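Local coordinates for protein siroheme decarboxylase (Hydrogenobacter thermophilus, PDB 4CH7) that catalyses the decarboxylation of siroheme to didecarboxysiroheme, a step in the biosynthesis of heme d1, at residues A[92-97]-A[310-315]; A[68-73]-A[102-107]. One frame throughout, in Å; residues are numbered along the deposited sequence.

Contact 1: A[92-97]-A[310-315]; sequences SHNYER and REFKKV
Segments 92-97 and 310-315 run antiparallel (178° end to end), with H93 facing K314 and N94 facing K313 before the register slips by one residue. The slip is a classic beta bulge: F312 and K313 both sit opposite N94, whose N donates to K313 O (2.9 Å) while its O accepts from F312 N (3.0 Å). Beyond it E96 N bonds to R310 O, and at the far end V315 N bonds to S92 O. The 310-315 chain turns its corner at F312.

On one face lie H93, Y95, E311 and K314. The K314 chain runs alongside the H93 imidazole, its CG at the ring edge 3.3 Å from ND1, and ND1, buried here, has no hydrogen-bond partner in the model. H93 is probably an active-site residue. The Y95 ring lies beside the E311 side chain, its plane 32° from the carboxylate; the E311 chain, extended from a chi1 of -179°, runs along the ring toward the phenol, though the modelled 2.3 Å between Y95 OH and E311 OE2 is too short to take literally.

These strands belong to two AsnC-like ligand-binding domains of one chain, and their pairing is a seam of the closed eight-stranded barrel, comparable to the joint between two subunits in dimers of the Lrp/AsnC family.

The face with N94, E96, R310, F312 and K313 turns to helix 75-87. N94 ND2 lies 3.7 Å from F312 CB; N94 is buried beneath the helix, where the hydrogen bond to N86 OD1 satisfies its ND2. E96 CB packs on F312 CE2 at 3.7 Å, while its carboxylate salt-bridges R75 and OE1 passes along the aliphatic part of R310. The flat R310 guanidinium in turn sets one face over F312 CE1. K313, fully extended, carries its ammonium to the carbonyl of N86.

Contact 2: A[68-73]-A[102-107]; sequences LIAFKV and NLWFTL
Strands 68-71 and 103-107 pair antiparallel at 158°, L68 facing T106 and F71 facing L103, with two-way backbone bonds joining I69 to F105 and F71 to L103. They are the first and third strands of the ferredoxin-like beta-alpha-beta-beta-alpha-beta fold of the first AsnC-like domain.

On the helix-covered face, the F105 ring stands with chi1 at 60°, between its N and carbonyl carbon, which lays it across I69: I69 CB sits over one face, 3.8 Å from the centroid, a CH-pi contact. The same ring presents its edge to the face of F71, a T-shaped pair with planes at 88°. Beta-branched and aromatic side chains suit this layer beneath helices 75-87 and 116-126.

On the other face, with L68, A70 and T106, W104 lays its indole over A70, whose small CB sits 3.4 Å from the centroid of the six-membered ring, while L68 CG meets the ring edge at CE3 (3.6 Å). With an alanine at W104, the A70 methyl and L68 would probably lose the surface they pack on, and the F101 carbonyl its indole N-H.

N102 and L103 both face F71 in a classic beta bulge, and N102 OD1 takes V73 N on an in-plane lone pair at 2.9 Å.

In the fold
Contacts 1 and 2 lie side by side in one barrel, their centres about 9 Å apart, because strand 91-97 of contact 1 is also the sheet neighbour of strand 103-109 of contact 2. Probable backbone hydrogen bonds stitch them together, Y95 N to W104 O at 2.7 Å and R97 N to N102 O at 2.9 Å. Four neighbouring strands thus run from 65-71 through to 303-314, the last supplied by the second domain. H93, a probable active-site residue, belongs to contact 1, yet the side chain of T106 in contact 2 comes within about 4 Å of it. Helix 75-87 covers both N94 and L103, which touch each other (N94 OD1 to L103 CD1 3.4 Å).

Contact 1: A[92-97]-A[310-315]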
loop_
_atom_site.group_PDB
_atom_site.type_symbol
_atom_site.label_atom_id
_atom_site.label_comp_id
_atom_site.label_asym_id
_atom_site.label_seq_id
_atom_site.Cartn_x
_atom_site.Cartn_y
_atom_site.Cartn_z
ATOM N N SER A 92 1.182 -2.609 -7.698
ATOM C CA SER A 92 2.189 -2.370 -6.665
ATOM C C SER A 92 2.926 -3.651 -6.287
ATOM O O SER A 92 4.154 -3.719 -6.364
ATOM C CB SER A 92 1.540 -1.756 -5.423
ATOM O OG SER A 92 0.529 -2.601 -4.904
ATOM N N HIS A 93 2.170 -4.663 -5.877
ATOM C CA HIS A 93 2.747 -5.959 -5.556
ATOM C C HIS A 93 2.240 -6.995 -6.542
ATOM O O HIS A 93 1.092 -6.926 -6.976
ATOM C CB HIS A 93 2.374 -6.371 -4.132
ATOM C CG HIS A 93 2.654 -5.318 -3.107
ATOM N ND1 HIS A 93 3.895 -5.154 -2.530
ATOM C CD2 HIS A 93 1.854 -4.374 -2.559
ATOM C CE1 HIS A 93 3.846 -4.151 -1.670
ATOM N NE2 HIS A 93 2.621 -3.662 -1.667
ATOM N N ASN A 94 3.098 -7.944 -6.905
ATOM C CA ASN A 94 2.684 -9.072 -7.736
ATOM C C ASN A 94 3.342 -10.349 -7.234
ATOM O O ASN A 94 4.559 -10.396 -7.047
ATOM C CB ASN A 94 3.029 -8.835 -9.209
ATOM C CG ASN A 94 2.447 -9.902 -10.128
ATOM O OD1 ASN A 94 1.564 -10.662 -9.735
ATOM N ND2 ASN A 94 2.936 -9.953 -11.359
ATOM N N TYR A 95 2.537 -11.383 -7.018
ATOM C CA TYR A 95 3.039 -12.608 -6.417
ATOM C C TYR A 95 2.513 -13.859 -7.100
ATOM O O TYR A 95 1.375 -13.895 -7.575
ATOM C CB TYR A 95 2.676 -12.650 -4.931
ATOM C CG TYR A 95 3.449 -11.669 -4.087
ATOM C CD1 TYR A 95 4.744 -11.949 -3.684
ATOM C CD2 TYR A 95 2.885 -10.464 -3.688
ATOM C CE1 TYR A 95 5.460 -11.060 -2.915
ATOM C CE2 TYR A 95 3.596 -9.565 -2.916
ATOM C CZ TYR A 95 4.885 -9.869 -2.533
ATOM O OH TYR A 95 5.603 -8.983 -1.764
ATOM N N GLU A 96 3.359 -14.881 -7.155
ATOM C CA GLU A 96 2.897 -16.218 -7.479
ATOM C C GLU A 96 2.550 -16.901 -6.169
ATOM O O GLU A 96 3.355 -16.910 -5.234
ATOM C CB GLU A 96 3.968 -17.016 -8.212
ATOM C CG GLU A 96 3.587 -18.473 -8.422
ATOM C CD GLU A 96 4.666 -19.264 -9.120
ATOM O OE1 GLU A 96 5.573 -18.644 -9.710
ATOM O OE2 GLU A 96 4.604 -20.508 -9.081
ATOM N N ARG A 97 1.347 -17.461 -6.094
ATOM C CA ARG A 97 0.891 -18.079 -4.858
ATOM C C ARG A 97 0.390 -19.504 -5.058
ATOM O O ARG A 97 0.045 -19.906 -6.169
ATOM C CB ARG A 97 -0.175 -17.213 -4.181
ATOM C CG ARG A 97 0.325 -15.828 -3.799
ATOM C CD ARG A 97 -0.669 -15.059 -2.943
ATOM N NE ARG A 97 -0.160 -13.735 -2.599
ATOM C CZ ARG A 97 0.661 -13.496 -1.582
ATOM N NH1 ARG A 97 1.069 -14.492 -0.807
ATOM N NH2 ARG A 97 1.080 -12.263 -1.338
ATOM N N ARG A 310 6.880 -16.732 -5.321
ATOM C CA ARG A 310 7.622 -15.800 -6.169
ATOM C C ARG A 310 7.185 -14.357 -5.931
ATOM O O ARG A 310 6.011 -14.090 -5.670
ATOM C CB ARG A 310 7.453 -16.136 -7.656
ATOM C CG ARG A 310 8.441 -17.153 -8.201
ATOM C CD ARG A 310 8.686 -16.969 -9.694
ATOM N NE ARG A 310 9.445 -15.753 -9.979
ATOM C CZ ARG A 310 10.028 -15.491 -11.145
ATOM N NH1 ARG A 310 9.941 -16.358 -12.143
ATOM N NH2 ARG A 310 10.696 -14.358 -11.314
ATOM N N GLU A 311 8.137 -13.433 -6.018
ATOM C CA GLU A 311 7.827 -12.007 -5.978
ATOM C C GLU A 311 8.260 -11.358 -7.287
ATOM O O GLU A 311 9.452 -11.154 -7.525
ATOM C CB GLU A 311 8.509 -11.318 -4.793
ATOM C CG GLU A 311 8.207 -9.824 -4.692
ATOM C CD GLU A 311 8.565 -9.243 -3.336
ATOM O OE1 GLU A 311 9.701 -9.464 -2.870
ATOM O OE2 GLU A 311 7.700 -8.574 -2.734
ATOM N N PHE A 312 7.287 -11.043 -8.134
ATOM C CA PHE A 312 7.569 -10.464 -9.439
ATOM C C PHE A 312 7.766 -8.962 -9.353
ATOM O O PHE A 312 8.426 -8.363 -10.207
ATOM C CB PHE A 312 6.433 -10.772 -10.412
ATOM C CG PHE A 312 6.278 -12.230 -10.713
ATOM C CD1 PHE A 312 7.222 -12.891 -11.484
ATOM C CD2 PHE A 312 5.189 -12.941 -10.231
ATOM C CE1 PHE A 312 7.088 -14.236 -11.767
ATOM C CE2 PHE A 312 5.047 -14.286 -10.510
ATOM C CZ PHE A 312 6.002 -14.935 -11.277
ATOM N N LYS A 313 7.196 -8.357 -8.317
ATOM C CA LYS A 313 7.192 -6.909 -8.201
ATOM C C LYS A 313 6.782 -6.463 -6.806
ATOM O O LYS A 313 5.785 -6.936 -6.256
ATOM C CB LYS A 313 6.236 -6.315 -9.237
ATOM C CG LYS A 313 6.292 -4.804 -9.368
ATOM C CD LYS A 313 5.365 -4.346 -10.478
ATOM C CE LYS A 313 5.483 -2.856 -10.720
ATOM N NZ LYS A 313 4.586 -2.416 -11.820
ATOM N N LYS A 314 7.566 -5.556 -6.235
ATOM C CA LYS A 314 7.193 -4.892 -4.997
ATOM C C LYS A 314 7.709 -3.466 -5.032
ATOM O O LYS A 314 8.771 -3.160 -4.489
ATOM C CB LYS A 314 7.750 -5.618 -3.774
ATOM C CG LYS A 314 7.242 -5.048 -2.457
ATOM C CD LYS A 314 7.960 -5.650 -1.268
ATOM C CE LYS A 314 7.186 -5.391 0.014
ATOM N NZ LYS A 314 6.819 -3.959 0.179
ATOM N N VAL A 315 6.959 -2.602 -5.701
ATOM C CA VAL A 315 7.249 -1.182 -5.711
ATOM C C VAL A 315 6.052 -0.500 -5.080
ATOM O O VAL A 315 5.048 -1.151 -4.789
ATOM C CB VAL A 315 7.429 -0.659 -7.146
ATOM C CG1 VAL A 315 8.424 -1.520 -7.903
ATOM C CG2 VAL A 315 6.097 -0.642 -7.877
#

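Contact 2: A[68-73]-A[102-107]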
loop_
_atom_site.group_PDB
_atom_site.type_symbol
_atom_site.label_atom_id
_atom_site.label_comp_id
_atom_site.label_asym_id
_atom_site.label_seq_id
_atom_site.Cartn_x
_atom_site.Cartn_y
_atom_site.Cartn_z
ATOM N N LEU A 68 -7.464 -6.181 -4.780
ATOM C CA LEU A 68 -6.576 -7.326 -4.883
ATOM C C LEU A 68 -7.063 -8.200 -6.030
ATOM O O LEU A 68 -8.189 -8.697 -6.006
ATOM C CB LEU A 68 -6.558 -8.118 -3.577
ATOM C CG LEU A 68 -5.532 -9.243 -3.448
ATOM C CD1 LEU A 68 -4.134 -8.711 -3.707
ATOM C CD2 LEU A 68 -5.614 -9.876 -2.070
ATOM N N ILE A 69 -6.218 -8.373 -7.040
ATOM C CA ILE A 69 -6.597 -9.138 -8.222
ATOM C C ILE A 69 -5.917 -10.505 -8.223
ATOM O O ILE A 69 -4.746 -10.620 -7.862
ATOM C CB ILE A 69 -6.251 -8.373 -9.514
ATOM C CG1 ILE A 69 -6.775 -6.936 -9.442
ATOM C CG2 ILE A 69 -6.817 -9.087 -10.732
ATOM C CD1 ILE A 69 -8.277 -6.837 -9.212
ATOM N N ALA A 70 -6.657 -11.537 -8.622
ATOM C CA ALA A 70 -6.113 -12.887 -8.710
ATOM C C ALA A 70 -6.370 -13.460 -10.098
ATOM O O ALA A 70 -7.503 -13.450 -10.567
ATOM C CB ALA A 70 -6.737 -13.776 -7.654
ATOM N N PHE A 71 -5.320 -13.952 -10.750
ATOM C CA PHE A 71 -5.455 -14.566 -12.070
ATOM C C PHE A 71 -5.268 -16.078 -11.996
ATOM O O PHE A 71 -4.403 -16.568 -11.266
ATOM C CB PHE A 71 -4.425 -13.987 -13.043
ATOM C CG PHE A 71 -4.825 -12.671 -13.651
ATOM C CD1 PHE A 71 -5.958 -11.994 -13.215
ATOM C CD2 PHE A 71 -4.068 -12.116 -14.675
ATOM C CE1 PHE A 71 -6.325 -10.778 -13.784
ATOM C CE2 PHE A 71 -4.427 -10.904 -15.249
ATOM C CZ PHE A 71 -5.556 -10.233 -14.802
ATOM N N LYS A 72 -6.082 -16.819 -12.744
ATOM C CA LYS A 72 -5.826 -18.243 -12.926
ATOM C C LYS A 72 -5.022 -18.450 -14.203
ATOM O O LYS A 72 -5.566 -18.435 -15.307
ATOM C CB LYS A 72 -7.118 -19.062 -12.962
ATOM C CG LYS A 72 -6.898 -20.535 -13.286
ATOM C CD LYS A 72 -7.719 -21.443 -12.386
ATOM C CE LYS A 72 -9.201 -21.148 -12.501
ATOM N NZ LYS A 72 -10.016 -22.099 -11.695
ATOM N N VAL A 73 -3.716 -18.623 -14.035
ATOM C CA VAL A 73 -2.805 -18.823 -15.151
ATOM C C VAL A 73 -2.146 -20.181 -14.970
ATOM O O VAL A 73 -1.903 -20.595 -13.841
ATOM C CB VAL A 73 -1.706 -17.751 -15.147
ATOM C CG1 VAL A 73 -0.914 -17.793 -16.440
ATOM C CG2 VAL A 73 -2.306 -16.372 -14.934
ATOM N N ASN A 102 -3.204 -18.665 -9.124
ATOM C CA ASN A 102 -1.781 -18.725 -8.800
ATOM C C ASN A 102 -1.041 -17.402 -8.985
ATOM O O ASN A 102 0.155 -17.314 -8.703
ATOM C CB ASN A 102 -1.103 -19.812 -9.636
ATOM C CG ASN A 102 -1.437 -19.695 -11.108
ATOM O OD1 ASN A 102 -2.527 -19.257 -11.473
ATOM N ND2 ASN A 102 -0.503 -20.091 -11.964
ATOM N N LEU A 103 -1.742 -16.382 -9.472
ATOM C CA LEU A 103 -1.132 -15.065 -9.627
ATOM C C LEU A 103 -1.965 -13.991 -8.934
ATOM O O LEU A 103 -3.100 -13.721 -9.330
ATOM C CB LEU A 103 -0.930 -14.717 -11.104
ATOM C CG LEU A 103 -0.049 -13.490 -11.339
ATOM C CD1 LEU A 103 1.391 -13.800 -10.958
ATOM C CD2 LEU A 103 -0.134 -13.006 -12.770
ATOM N N TRP A 104 -1.390 -13.379 -7.903
ATOM C CA TRP A 104 -2.077 -12.356 -7.128
ATOM C C TRP A 104 -1.324 -11.038 -7.173
ATOM O O TRP A 104 -0.139 -10.979 -6.833
ATOM C CB TRP A 104 -2.218 -12.808 -5.677
ATOM C CG TRP A 104 -3.202 -13.916 -5.498
ATOM C CD1 TRP A 104 -3.051 -15.219 -5.868
ATOM C CD2 TRP A 104 -4.497 -13.819 -4.888
ATOM N NE1 TRP A 104 -4.176 -15.938 -5.533
ATOM C CE2 TRP A 104 -5.077 -15.099 -4.929
ATOM C CE3 TRP A 104 -5.220 -12.770 -4.314
ATOM C CZ2 TRP A 104 -6.354 -15.358 -4.415
ATOM C CZ3 TRP A 104 -6.482 -13.028 -3.805
ATOM C CH2 TRP A 104 -7.036 -14.309 -3.856
ATOM N N PHE A 105 -2.012 -9.982 -7.591
ATOM C CA PHE A 105 -1.412 -8.657 -7.577
ATOM C C PHE A 105 -2.361 -7.588 -7.049
ATOM O O PHE A 105 -3.585 -7.744 -7.080
ATOM C CB PHE A 105 -0.851 -8.276 -8.955
ATOM C CG PHE A 105 -1.873 -8.243 -10.051
ATOM C CD1 PHE A 105 -2.208 -9.401 -10.740
ATOM C CD2 PHE A 105 -2.474 -7.047 -10.417
ATOM C CE1 PHE A 105 -3.142 -9.372 -11.760
ATOM C CE2 PHE A 105 -3.407 -7.006 -11.436
ATOM C CZ PHE A 105 -3.741 -8.171 -12.112
ATOM N N THR A 106 -1.777 -6.511 -6.540
ATOM C CA THR A 106 -2.548 -5.369 -6.079
ATOM C C THR A 106 -2.605 -4.336 -7.193
ATOM O O THR A 106 -1.568 -3.886 -7.685
ATOM C CB THR A 106 -1.933 -4.739 -4.820
ATOM O OG1 THR A 106 -1.963 -5.688 -3.746
ATOM C CG2 THR A 106 -2.706 -3.491 -4.415
ATOM N N LEU A 107 -3.818 -3.979 -7.603
ATOM C CA LEU A 107 -4.002 -2.996 -8.662
ATOM C C LEU A 107 -4.635 -1.732 -8.112
ATOM O O LEU A 107 -5.625 -1.796 -7.384
ATOM C CB LEU A 107 -4.875 -3.562 -9.783
ATOM C CG LEU A 107 -5.275 -2.590 -10.897
ATOM C CD1 LEU A 107 -4.044 -2.053 -11.604
ATOM C CD2 LEU A 107 -6.209 -3.259 -11.888
#